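Local coordinates for protein acetyltransferase-like, GNAT family (Bacteroides thetaiotaomicron, PDB 3EY5) that probably transfers an acetyl group to an amine nitrogen, as GNAT-family N-acetyltransferases do, at residues V107-R112 with Y137-Y142; E111-E116 with P150-V155; F73-H78 with I175-K180; W133-Y138 with K163-I168. One frame throughout, in Å; residues are numbered along the deposited sequence. Where two conformers were deposited one is given.

Contact 1. Residues V107-R112 with Y137-Y142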
# COMPACT_ATOMS: atom_id res chain seq x y z
N VAL A 107 0.36 3.87 -7.56
CA VAL A 107 1.55 3.04 -7.59
C VAL A 107 1.54 2.15 -6.35
O VAL A 107 1.26 2.63 -5.25
CB VAL A 107 2.85 3.88 -7.65
CG1 VAL A 107 4.09 2.97 -7.73
CG2 VAL A 107 2.81 4.92 -8.84
N LEU A 108 1.84 0.87 -6.55
CA LEU A 108 2.17 -0.02 -5.40
C LEU A 108 3.39 -0.93 -5.71
O LEU A 108 3.82 -1.02 -6.87
CB LEU A 108 0.95 -0.84 -5.00
CG LEU A 108 0.34 -1.70 -6.12
CD1 LEU A 108 1.20 -2.87 -6.45
CD2 LEU A 108 -0.98 -2.22 -5.68
N GLU A 109 3.95 -1.56 -4.68
CA GLU A 109 5.04 -2.55 -4.84
C GLU A 109 4.50 -3.96 -4.67
O GLU A 109 3.60 -4.20 -3.82
CB GLU A 109 6.14 -2.35 -3.81
CG GLU A 109 6.56 -0.90 -3.54
CD GLU A 109 7.69 -0.81 -2.50
OE1 GLU A 109 8.11 -1.87 -1.99
OE2 GLU A 109 8.15 0.31 -2.17
N VAL A 110 4.99 -4.88 -5.49
CA VAL A 110 4.71 -6.30 -5.34
C VAL A 110 6.03 -7.07 -5.30
O VAL A 110 7.05 -6.62 -5.81
CB VAL A 110 3.83 -6.91 -6.46
CG1 VAL A 110 2.47 -6.31 -6.44
CG2 VAL A 110 4.47 -6.75 -7.81
N GLU A 111 5.98 -8.21 -4.65
CA GLU A 111 7.04 -9.20 -4.73
C GLU A 111 7.34 -9.67 -6.16
O GLU A 111 6.42 -9.74 -7.00
CB GLU A 111 6.66 -10.38 -3.86
CG GLU A 111 7.16 -10.18 -2.45
CD GLU A 111 8.65 -10.45 -2.41
OE1 GLU A 111 9.27 -10.26 -1.33
OE2 GLU A 111 9.21 -10.86 -3.46
N ARG A 112 8.60 -9.97 -6.44
CA ARG A 112 8.95 -10.45 -7.78
C ARG A 112 8.48 -11.91 -7.93
O ARG A 112 8.45 -12.65 -6.94
CB ARG A 112 10.44 -10.25 -8.11
CG ARG A 112 10.83 -8.82 -8.09
CD ARG A 112 12.21 -8.67 -8.67
NE ARG A 112 12.71 -7.32 -8.46
CZ ARG A 112 13.96 -6.97 -8.71
NH1 ARG A 112 14.80 -7.87 -9.18
NH2 ARG A 112 14.37 -5.74 -8.47
N TYR A 137 13.51 -2.53 -9.35
CA TYR A 137 13.17 -1.80 -8.14
C TYR A 137 13.57 -2.57 -6.84
O TYR A 137 13.49 -3.82 -6.79
CB TYR A 137 11.67 -1.52 -8.14
CG TYR A 137 11.25 -0.73 -6.92
CD1 TYR A 137 11.60 0.61 -6.78
CD2 TYR A 137 10.51 -1.32 -5.91
CE1 TYR A 137 11.23 1.36 -5.64
CE2 TYR A 137 10.14 -0.59 -4.77
CZ TYR A 137 10.53 0.75 -4.63
OH TYR A 137 10.16 1.50 -3.50
N TYR A 138 13.95 -1.82 -5.81
CA TYR A 138 14.21 -2.32 -4.45
C TYR A 138 13.50 -1.48 -3.41
O TYR A 138 13.58 -0.24 -3.46
CB TYR A 138 15.72 -2.30 -4.14
CG TYR A 138 16.46 -3.44 -4.84
CD1 TYR A 138 16.91 -3.29 -6.15
CD2 TYR A 138 16.65 -4.68 -4.21
CE1 TYR A 138 17.54 -4.33 -6.81
CE2 TYR A 138 17.29 -5.72 -4.86
CZ TYR A 138 17.72 -5.53 -6.15
OH TYR A 138 18.36 -6.54 -6.81
N GLN A 139 12.79 -2.12 -2.48
CA GLN A 139 12.27 -1.41 -1.33
C GLN A 139 13.38 -1.27 -0.27
O GLN A 139 13.86 -2.28 0.26
CB GLN A 139 11.09 -2.18 -0.73
CG GLN A 139 10.41 -1.42 0.42
CD GLN A 139 9.48 -2.31 1.20
OE1 GLN A 139 9.70 -2.56 2.39
NE2 GLN A 139 8.46 -2.83 0.54
N PRO A 140 13.76 -0.00 0.06
CA PRO A 140 14.69 0.28 1.16
C PRO A 140 14.10 -0.31 2.43
O PRO A 140 12.90 -0.42 2.53
CB PRO A 140 14.70 1.83 1.26
CG PRO A 140 14.17 2.31 -0.06
CD PRO A 140 13.13 1.23 -0.45
N PRO A 141 14.95 -0.68 3.42
CA PRO A 141 14.43 -1.34 4.64
C PRO A 141 13.68 -0.37 5.54
O PRO A 141 14.05 0.80 5.64
CB PRO A 141 15.71 -1.75 5.38
CG PRO A 141 16.80 -0.80 4.86
CD PRO A 141 16.42 -0.56 3.42
N TYR A 142 12.65 -0.86 6.22
CA TYR A 142 12.05 -0.07 7.29
C TYR A 142 12.97 0.03 8.50
O TYR A 142 13.00 1.06 9.16
CB TYR A 142 10.70 -0.65 7.71
CG TYR A 142 9.58 -0.31 6.75
CD1 TYR A 142 9.06 0.98 6.70
CD2 TYR A 142 9.05 -1.27 5.90
CE1 TYR A 142 8.02 1.31 5.81
CE2 TYR A 142 7.99 -0.94 4.98
CZ TYR A 142 7.48 0.34 4.97
OH TYR A 142 6.45 0.69 4.11

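Contact 2. Residues E111-E116 with P150-V155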
# COMPACT_ATOMS: atom_id res chain seq x y z
N GLU A 111 5.98 -8.21 -4.65
CA GLU A 111 7.04 -9.20 -4.73
C GLU A 111 7.34 -9.67 -6.16
O GLU A 111 6.42 -9.74 -7.00
CB GLU A 111 6.66 -10.38 -3.86
CG GLU A 111 7.16 -10.18 -2.45
CD GLU A 111 8.65 -10.45 -2.41
OE1 GLU A 111 9.27 -10.26 -1.33
OE2 GLU A 111 9.21 -10.86 -3.46
N ARG A 112 8.60 -9.97 -6.44
CA ARG A 112 8.95 -10.45 -7.78
C ARG A 112 8.48 -11.91 -7.93
O ARG A 112 8.45 -12.65 -6.94
CB ARG A 112 10.44 -10.25 -8.11
CG ARG A 112 10.83 -8.82 -8.09
CD ARG A 112 12.21 -8.67 -8.67
NE ARG A 112 12.71 -7.32 -8.46
CZ ARG A 112 13.96 -6.97 -8.71
NH1 ARG A 112 14.80 -7.87 -9.18
NH2 ARG A 112 14.37 -5.74 -8.47
N PRO A 113 8.06 -12.31 -9.17
CA PRO A 113 7.37 -13.59 -9.31
C PRO A 113 8.31 -14.77 -9.17
O PRO A 113 8.53 -15.52 -10.12
CB PRO A 113 6.79 -13.52 -10.72
CG PRO A 113 7.62 -12.58 -11.43
CD PRO A 113 8.01 -11.55 -10.43
N VAL A 114 8.83 -14.97 -7.98
CA VAL A 114 9.63 -16.14 -7.74
C VAL A 114 8.75 -17.27 -7.23
O VAL A 114 8.75 -18.35 -7.80
CB VAL A 114 10.76 -15.82 -6.79
CG1 VAL A 114 11.34 -17.11 -6.21
CG2 VAL A 114 11.84 -14.99 -7.53
N GLU A 115 7.98 -17.01 -6.18
CA GLU A 115 7.09 -18.04 -5.65
C GLU A 115 5.70 -17.99 -6.28
O GLU A 115 5.31 -16.97 -6.90
CB GLU A 115 7.01 -17.95 -4.12
CG GLU A 115 8.38 -17.94 -3.42
CD GLU A 115 9.05 -19.30 -3.39
OE1 GLU A 115 9.63 -19.70 -4.42
OE2 GLU A 115 9.01 -19.95 -2.33
N GLU A 116 4.98 -19.11 -6.16
CA GLU A 116 3.61 -19.21 -6.70
C GLU A 116 2.77 -18.04 -6.23
O GLU A 116 2.10 -17.41 -7.02
CB GLU A 116 2.93 -20.51 -6.29
CG GLU A 116 2.55 -21.39 -7.44
CD GLU A 116 3.75 -22.01 -8.12
OE1 GLU A 116 3.61 -23.18 -8.55
OE2 GLU A 116 4.81 -21.34 -8.23
N PRO A 150 14.05 -6.82 -3.14
CA PRO A 150 13.76 -6.77 -4.58
C PRO A 150 12.24 -6.80 -4.77
O PRO A 150 11.57 -7.54 -4.08
CB PRO A 150 14.41 -8.05 -5.12
CG PRO A 150 15.15 -8.69 -3.95
CD PRO A 150 14.57 -8.13 -2.70
N MSE A 151 11.69 -5.93 -5.62
CA MSE A 151 10.24 -5.86 -5.81
C MSE A 151 10.02 -5.36 -7.18
O MSE A 151 10.97 -5.03 -7.87
CB MSE A 151 9.61 -4.84 -4.87
CG MSE A 151 10.00 -5.09 -3.47
SE MSE A 151 8.80 -6.35 -2.59
CE MSE A 151 8.36 -4.84 -1.48
N TYR A 152 8.77 -5.28 -7.58
CA TYR A 152 8.42 -4.61 -8.83
C TYR A 152 7.39 -3.59 -8.45
O TYR A 152 6.62 -3.78 -7.50
CB TYR A 152 7.80 -5.57 -9.85
CG TYR A 152 8.81 -6.44 -10.58
CD1 TYR A 152 10.11 -5.95 -10.86
CD2 TYR A 152 8.46 -7.71 -11.04
CE1 TYR A 152 11.05 -6.74 -11.55
CE2 TYR A 152 9.37 -8.50 -11.73
CZ TYR A 152 10.65 -8.02 -11.98
OH TYR A 152 11.55 -8.81 -12.64
N LEU A 153 7.33 -2.53 -9.22
CA LEU A 153 6.22 -1.57 -9.08
C LEU A 153 5.13 -1.98 -10.05
O LEU A 153 5.39 -2.56 -11.10
CB LEU A 153 6.66 -0.15 -9.39
CG LEU A 153 7.76 0.50 -8.54
CD1 LEU A 153 8.02 1.89 -9.18
CD2 LEU A 153 7.32 0.62 -7.04
N MSE A 154 3.91 -1.66 -9.68
CA MSE A 154 2.76 -1.92 -10.53
C MSE A 154 1.95 -0.67 -10.50
O MSE A 154 1.79 -0.07 -9.43
CB MSE A 154 1.97 -3.10 -10.01
CG MSE A 154 2.69 -4.41 -10.20
SE MSE A 154 1.44 -5.84 -10.07
CE MSE A 154 0.59 -5.53 -11.80
N VAL A 155 1.47 -0.26 -11.67
CA VAL A 155 0.86 1.05 -11.83
C VAL A 155 -0.53 0.99 -12.46
O VAL A 155 -0.76 0.26 -13.42
CB VAL A 155 1.80 2.00 -12.63
CG1 VAL A 155 1.25 3.42 -12.67
CG2 VAL A 155 3.17 2.00 -11.97
O HOH W 1 11.44 -9.09 -1.44

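Contact 3. Residues F73-H78 with I175-K180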
# COMPACT_ATOMS: atom_id res chain seq x y z
N PHE A 73 0.69 11.49 -8.44
CA PHE A 73 0.28 10.08 -8.27
C PHE A 73 0.12 9.78 -6.79
O PHE A 73 0.60 10.58 -5.94
CB PHE A 73 1.30 9.10 -8.87
CG PHE A 73 2.64 9.14 -8.18
CD1 PHE A 73 2.99 8.18 -7.24
CD2 PHE A 73 3.56 10.11 -8.49
CE1 PHE A 73 4.21 8.22 -6.60
CE2 PHE A 73 4.80 10.17 -7.83
CZ PHE A 73 5.13 9.22 -6.90
N TYR A 74 -0.50 8.62 -6.51
CA TYR A 74 -0.64 8.05 -5.19
C TYR A 74 0.18 6.74 -5.05
O TYR A 74 0.23 5.90 -5.98
CB TYR A 74 -2.12 7.70 -4.93
CG TYR A 74 -3.07 8.88 -4.93
CD1 TYR A 74 -3.03 9.85 -3.92
CD2 TYR A 74 -4.02 9.02 -5.93
CE1 TYR A 74 -3.92 10.95 -3.93
CE2 TYR A 74 -4.93 10.10 -5.95
CZ TYR A 74 -4.87 11.05 -4.94
OH TYR A 74 -5.76 12.10 -4.99
N TYR A 75 0.81 6.59 -3.88
CA TYR A 75 1.60 5.40 -3.57
C TYR A 75 0.92 4.62 -2.47
O TYR A 75 0.70 5.17 -1.37
CB TYR A 75 3.01 5.77 -3.10
CG TYR A 75 3.78 4.56 -2.63
CD1 TYR A 75 4.06 3.50 -3.51
CD2 TYR A 75 4.21 4.46 -1.30
CE1 TYR A 75 4.75 2.38 -3.08
CE2 TYR A 75 4.92 3.33 -0.86
CZ TYR A 75 5.16 2.30 -1.77
OH TYR A 75 5.88 1.19 -1.38
N VAL A 76 0.56 3.37 -2.75
CA VAL A 76 -0.10 2.55 -1.75
C VAL A 76 0.98 1.84 -0.90
O VAL A 76 1.77 1.01 -1.41
CB VAL A 76 -1.13 1.55 -2.35
CG1 VAL A 76 -1.58 0.58 -1.27
CG2 VAL A 76 -2.36 2.31 -2.94
N GLU A 77 1.05 2.20 0.38
CA GLU A 77 2.10 1.62 1.23
C GLU A 77 1.66 0.26 1.78
O GLU A 77 2.29 -0.77 1.49
CB GLU A 77 2.52 2.61 2.34
CG GLU A 77 3.96 2.43 2.78
CD GLU A 77 4.30 3.21 4.05
OE1 GLU A 77 3.64 4.21 4.32
OE2 GLU A 77 5.23 2.82 4.78
N HIS A 78 0.57 0.21 2.53
CA HIS A 78 0.03 -1.08 2.91
C HIS A 78 -1.43 -1.18 2.63
O HIS A 78 -2.16 -0.20 2.66
CB HIS A 78 0.25 -1.38 4.37
CG HIS A 78 1.68 -1.48 4.75
ND1 HIS A 78 2.35 -0.47 5.40
CD2 HIS A 78 2.58 -2.46 4.54
CE1 HIS A 78 3.60 -0.82 5.59
NE2 HIS A 78 3.77 -2.03 5.08
N ILE A 175 11.06 9.97 0.40
CA ILE A 175 9.93 10.40 1.22
C ILE A 175 9.31 9.30 2.05
O ILE A 175 8.96 9.51 3.21
CB ILE A 175 8.85 11.07 0.38
CG1 ILE A 175 9.46 12.31 -0.28
CG2 ILE A 175 7.67 11.51 1.29
CD1 ILE A 175 9.02 12.56 -1.69
N VAL A 176 9.16 8.11 1.46
CA VAL A 176 8.49 7.07 2.21
C VAL A 176 9.47 6.30 3.11
O VAL A 176 9.16 5.94 4.24
CB VAL A 176 7.69 6.15 1.27
CG1 VAL A 176 7.17 4.94 2.01
CG2 VAL A 176 6.54 6.95 0.64
N TYR A 177 10.65 6.06 2.57
CA TYR A 177 11.61 5.16 3.18
C TYR A 177 12.77 5.88 3.86
O TYR A 177 13.56 5.24 4.58
CB TYR A 177 12.07 4.10 2.17
CG TYR A 177 10.89 3.24 1.76
CD1 TYR A 177 10.25 3.45 0.56
CD2 TYR A 177 10.41 2.24 2.60
CE1 TYR A 177 9.16 2.68 0.18
CE2 TYR A 177 9.30 1.47 2.25
CZ TYR A 177 8.69 1.71 1.03
OH TYR A 177 7.59 0.96 0.62
N GLY A 178 12.83 7.20 3.69
CA GLY A 178 13.80 8.05 4.37
C GLY A 178 15.24 7.78 3.98
O GLY A 178 16.15 8.00 4.79
N VAL A 179 15.45 7.32 2.75
CA VAL A 179 16.81 7.22 2.18
C VAL A 179 17.46 8.61 1.99
O VAL A 179 16.78 9.56 1.60
CB VAL A 179 16.82 6.40 0.85
CG1 VAL A 179 18.16 6.55 0.09
CG2 VAL A 179 16.52 4.94 1.13
N LYS A 180 18.76 8.68 2.30
CA LYS A 180 19.66 9.82 2.05
C LYS A 180 19.33 11.01 2.94
O LYS A 180 19.63 10.99 4.13
CB LYS A 180 19.76 10.21 0.56
CG LYS A 180 18.95 11.46 0.14
CD LYS A 180 18.55 11.37 -1.34
CE LYS A 180 18.54 12.75 -2.03
NZ LYS A 180 17.70 13.79 -1.35

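Contact 4. Residues W133-Y138 with K163-I168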
# COMPACT_ATOMS: atom_id res chain seq x y z
N TRP A 133 5.57 -3.02 -13.97
CA TRP A 133 6.84 -2.43 -14.38
C TRP A 133 8.01 -3.37 -14.07
O TRP A 133 8.25 -3.74 -12.89
CB TRP A 133 7.02 -1.08 -13.70
CG TRP A 133 6.19 -0.00 -14.33
CD1 TRP A 133 5.26 -0.15 -15.37
CD2 TRP A 133 6.18 1.38 -14.00
NE1 TRP A 133 4.69 1.07 -15.67
CE2 TRP A 133 5.24 2.02 -14.85
CE3 TRP A 133 6.87 2.15 -13.05
CZ2 TRP A 133 4.97 3.39 -14.77
CZ3 TRP A 133 6.60 3.51 -12.98
CH2 TRP A 133 5.66 4.11 -13.83
N GLU A 134 8.71 -3.78 -15.12
CA GLU A 134 9.85 -4.69 -15.04
C GLU A 134 11.15 -3.94 -14.77
O GLU A 134 12.17 -4.23 -15.40
CB GLU A 134 10.01 -5.42 -16.38
CG GLU A 134 8.72 -5.70 -17.13
CD GLU A 134 8.26 -7.12 -16.95
OE1 GLU A 134 7.47 -7.61 -17.80
OE2 GLU A 134 8.70 -7.76 -15.96
N LYS A 135 11.12 -2.97 -13.88
CA LYS A 135 12.30 -2.19 -13.63
C LYS A 135 12.94 -2.84 -12.42
O LYS A 135 12.26 -3.47 -11.63
CB LYS A 135 11.91 -0.73 -13.37
CG LYS A 135 11.24 -0.09 -14.59
CD LYS A 135 12.32 0.42 -15.53
CE LYS A 135 11.85 0.58 -16.96
NZ LYS A 135 12.95 1.33 -17.70
N ASP A 136 14.25 -2.71 -12.28
CA ASP A 136 14.94 -3.35 -11.18
C ASP A 136 14.74 -2.53 -9.87
O ASP A 136 15.68 -1.93 -9.35
CB ASP A 136 16.43 -3.48 -11.52
CG ASP A 136 17.19 -4.34 -10.49
OD1 ASP A 136 16.55 -5.20 -9.83
OD2 ASP A 136 18.43 -4.14 -10.35
N TYR A 137 13.51 -2.53 -9.35
CA TYR A 137 13.17 -1.80 -8.14
C TYR A 137 13.57 -2.57 -6.84
O TYR A 137 13.49 -3.82 -6.79
CB TYR A 137 11.67 -1.52 -8.14
CG TYR A 137 11.25 -0.73 -6.92
CD1 TYR A 137 11.60 0.61 -6.78
CD2 TYR A 137 10.51 -1.32 -5.91
CE1 TYR A 137 11.23 1.36 -5.64
CE2 TYR A 137 10.14 -0.59 -4.77
CZ TYR A 137 10.53 0.75 -4.63
OH TYR A 137 10.16 1.50 -3.50
N TYR A 138 13.95 -1.82 -5.81
CA TYR A 138 14.21 -2.32 -4.45
C TYR A 138 13.50 -1.48 -3.41
O TYR A 138 13.58 -0.24 -3.46
CB TYR A 138 15.72 -2.30 -4.14
CG TYR A 138 16.46 -3.44 -4.84
CD1 TYR A 138 16.91 -3.29 -6.15
CD2 TYR A 138 16.65 -4.68 -4.21
CE1 TYR A 138 17.54 -4.33 -6.81
CE2 TYR A 138 17.29 -5.72 -4.86
CZ TYR A 138 17.72 -5.53 -6.15
OH TYR A 138 18.36 -6.54 -6.81
N LYS A 163 9.51 6.70 -19.07
CA LYS A 163 9.64 8.12 -18.67
C LYS A 163 9.53 8.46 -17.19
O LYS A 163 10.14 9.43 -16.74
CB LYS A 163 8.63 8.98 -19.41
CG LYS A 163 8.78 8.92 -20.92
CD LYS A 163 8.36 7.54 -21.41
CE LYS A 163 8.74 7.26 -22.87
NZ LYS A 163 8.43 5.82 -23.19
N ASP A 164 8.75 7.70 -16.43
CA ASP A 164 8.35 8.12 -15.07
C ASP A 164 9.04 7.37 -13.92
O ASP A 164 9.16 7.90 -12.80
CB ASP A 164 6.81 8.05 -14.93
CG ASP A 164 6.08 8.92 -15.95
OD1 ASP A 164 6.26 10.15 -15.93
OD2 ASP A 164 5.30 8.38 -16.79
N TYR A 165 9.51 6.15 -14.20
CA TYR A 165 10.02 5.24 -13.18
C TYR A 165 11.11 5.83 -12.26
O TYR A 165 11.07 5.67 -11.03
CB TYR A 165 10.54 3.95 -13.80
CG TYR A 165 11.34 3.15 -12.79
CD1 TYR A 165 12.73 3.08 -12.86
CD2 TYR A 165 10.70 2.48 -11.75
CE1 TYR A 165 13.47 2.36 -11.91
CE2 TYR A 165 11.41 1.76 -10.80
CZ TYR A 165 12.79 1.70 -10.87
OH TYR A 165 13.47 0.98 -9.92
N GLU A 166 12.08 6.52 -12.87
CA GLU A 166 13.23 7.04 -12.14
C GLU A 166 12.80 8.13 -11.17
O GLU A 166 13.25 8.15 -10.01
CB GLU A 166 14.31 7.54 -13.11
CG GLU A 166 14.98 6.40 -13.86
CD GLU A 166 15.66 5.35 -12.94
OE1 GLU A 166 16.09 4.28 -13.45
OE2 GLU A 166 15.77 5.59 -11.71
N GLY A 167 11.87 8.98 -11.62
CA GLY A 167 11.36 10.04 -10.80
C GLY A 167 10.48 9.48 -9.70
O GLY A 167 10.47 10.00 -8.59
N ILE A 168 9.73 8.42 -9.99
CA ILE A 168 8.88 7.83 -8.95
C ILE A 168 9.73 7.10 -7.89
O ILE A 168 9.52 7.29 -6.68
CB ILE A 168 7.83 6.92 -9.53
CG1 ILE A 168 6.77 7.78 -10.25
CG2 ILE A 168 7.22 6.04 -8.44
CD1 ILE A 168 5.97 6.98 -11.26

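Contact 1. Residues V107-R112 with Y137-Y142
E109 sends its carboxylate from strand 106-110 to two side chains of strand 136-139. OE2 accepts a hydrogen bond from Y137 OH at 2.7 Å. The hydroxyl comes from above the carboxylate plane, 57° out of it. OE1 is the acceptor for Q139 NE2, and that N-H is nearly straight on its target at 168°; the position of NE2 is less sure. Packing is close here: E109 CD sits at the edge of the Y137 ring, 3.3 Å from CE2, with carboxylate and ring steeply inclined. Y137 reaches E109 because its CG is anti to the backbone N (chi1 -179°), which slants the ring along the strand toward Q139 and brings OH to E109. Both strands belong to the mixed sheet of a GNAT fold. They are not direct partners in it: each pairs with strand 149-156, and the E109, Y137 and Q139 side chains bridge them across it. With an alanine here in place of E109, Y137 OH would probably lose its acceptor, a gap would open beside the ring, and the less certain Q139 bond would go too. The other end of the contact is looser and partly exposed. There R112 NH2 donates to Y137 O at 2.7 Å, tilted from the carbonyl plane, and also forms a salt bridge with D136. The same NH2 lies over one face of the Y138 ring near its rim, 3.8 Å from CE1, at most a weak cation-pi attraction.

Contact 2. Residues E111-E116 with P150-V155
R112 lies across the start of strand 149-156, between P150 and Y152. It belongs to the loop that leaves strand 106-110 for helix 116-127, a strand-to-helix connection within the GNAT fold. Two residues further on, the backbone N of V114 bonds to R112 O, and P113 is the centre of this inverse gamma turn. The R112 side chain can be followed outward. CB is at the margin of the Y152 ring, 4.2 Å from CE2. CG sits over the middle of that ring, 3.7 Å from its centroid and 3° off the normal, a clear CH-pi contact. From CG to NE the chain is extended (chi2 -169°), which carries CD across the same face toward CE1 and CZ. NE donates to M151 O at 2.9 Å. The acceptor lies in the guanidinium plane, but NE stands above the carbonyl plane, 57° out of it. Y152 CE1 is over one face of the guanidinium and P150 CB over the other, 3.8 Å from CZ, so the group is held flat between them. Beyond CZ, NH2 makes a salt bridge with D136. A leucine at R112 would probably leave M151 O without this donor and D136 without its charged mate. Beside the arginine, P113 CD packs on Y152 CE2 at 3.6 Å. The outer side of the contact is at the surface, where a water donates to both E111 OE1 and P150 O, 3.1 Å from the latter.

Contact 3. Residues F73-H78 with I175-K180
Y75 and Y177 meet at their hydroxyls, and their side chains cross at about a right angle. The two OH atoms are 2.6 Å apart and hydrogen-bonded; either could be the donor. Each hydroxyl approaches the edge of the other ring, near its plane, so the rings do not stack. A chi1 of 173° swings the Y75 ring from strand 74-81 toward the C-terminal end of helix 161-176. V176 packs its two methyls against Y75 and E77. Its CG2 lies on Y75 CD2 at 3.9 Å, while CG1 is 4.0 Å from Y75 CE2. CG1 also faces E77, whose extended side chain comes from the opposite direction and brings CD to 3.9 Å. E77 and H78 form a classic beta bulge opposite T66, in the strand pair 60-69 and 74-81. The carboxylate of E77 turns its oxygens to other partners: Y142, R35 and W68. The contact thus ties the end of the chain onto the central sheet through methyl packing and one short bond. Y75 OH also has a weak hydrogen bond to E109 OE2, and that nearby carboxylate would probably influence how the protons of the hydroxyl pair are arranged.

Contact 4. Residues W133-Y138 with K163-I168
With chi1 at 167°, Y165 turns its ring away from its own backbone N, out from helix 161-176 and into the corner formed by W133, K135 and Y137. The bend of K135 at chi2 (-84°) folds its aliphatic chain along one face of that ring. CB stands over the ring centre, 3.5 Å from the centroid and 9° off the normal, in a CH-pi contact. CG and CD follow across the same face, CD reaching 3.8 Å from Y165 CD1. The chain turns at K135 between strands 131-134 and 136-139, both paired with strand 149-156 in the sheet of the GNAT fold. Y165 is set into the bend, and W133 and Y137 both meet the edge of its ring. W133 CE3 is 4.1 Å from Y165 CD2. On the other strand, Y165 OH lies near the plane of the Y137 ring, at its edge, 3.7 Å from CD1. The hydroxyl also packs on Y137 CA at 3.3 Å. No hydrogen bond crosses between the segments, and the fit rests on apolar and ring contacts. The end of the K135 side chain leads away from the contact. About one helical turn after Y165, I168 CD1 touches the edge of the buried W133 indole, 3.9 Å from CH2.

All four contacts reach one mixed sheet. Contacts 1 and 2 share E111 and R112, their centres about 8 Å apart. Contact 4 shares Y137 and Y138 with contact 1, at about 11 Å between centres, and the R112-D136 salt bridge joins it to contacts 1 and 2. The centre of contact 3 lies about 10 Å from that of contact 1 and about 17 Å from that of contact 2. Contacts 3 and 4 both use the C-terminal helix, towards its opposite ends, with centres about 13 Å apart. Along the chain, contact 3 closes a loop from strand 74-81 to the C-terminus that encloses the others, while contacts 2 and 4 alternate their segments. The C-terminal helix and strands are thereby fastened to strands 74-81 and 106-110 of the same sheet.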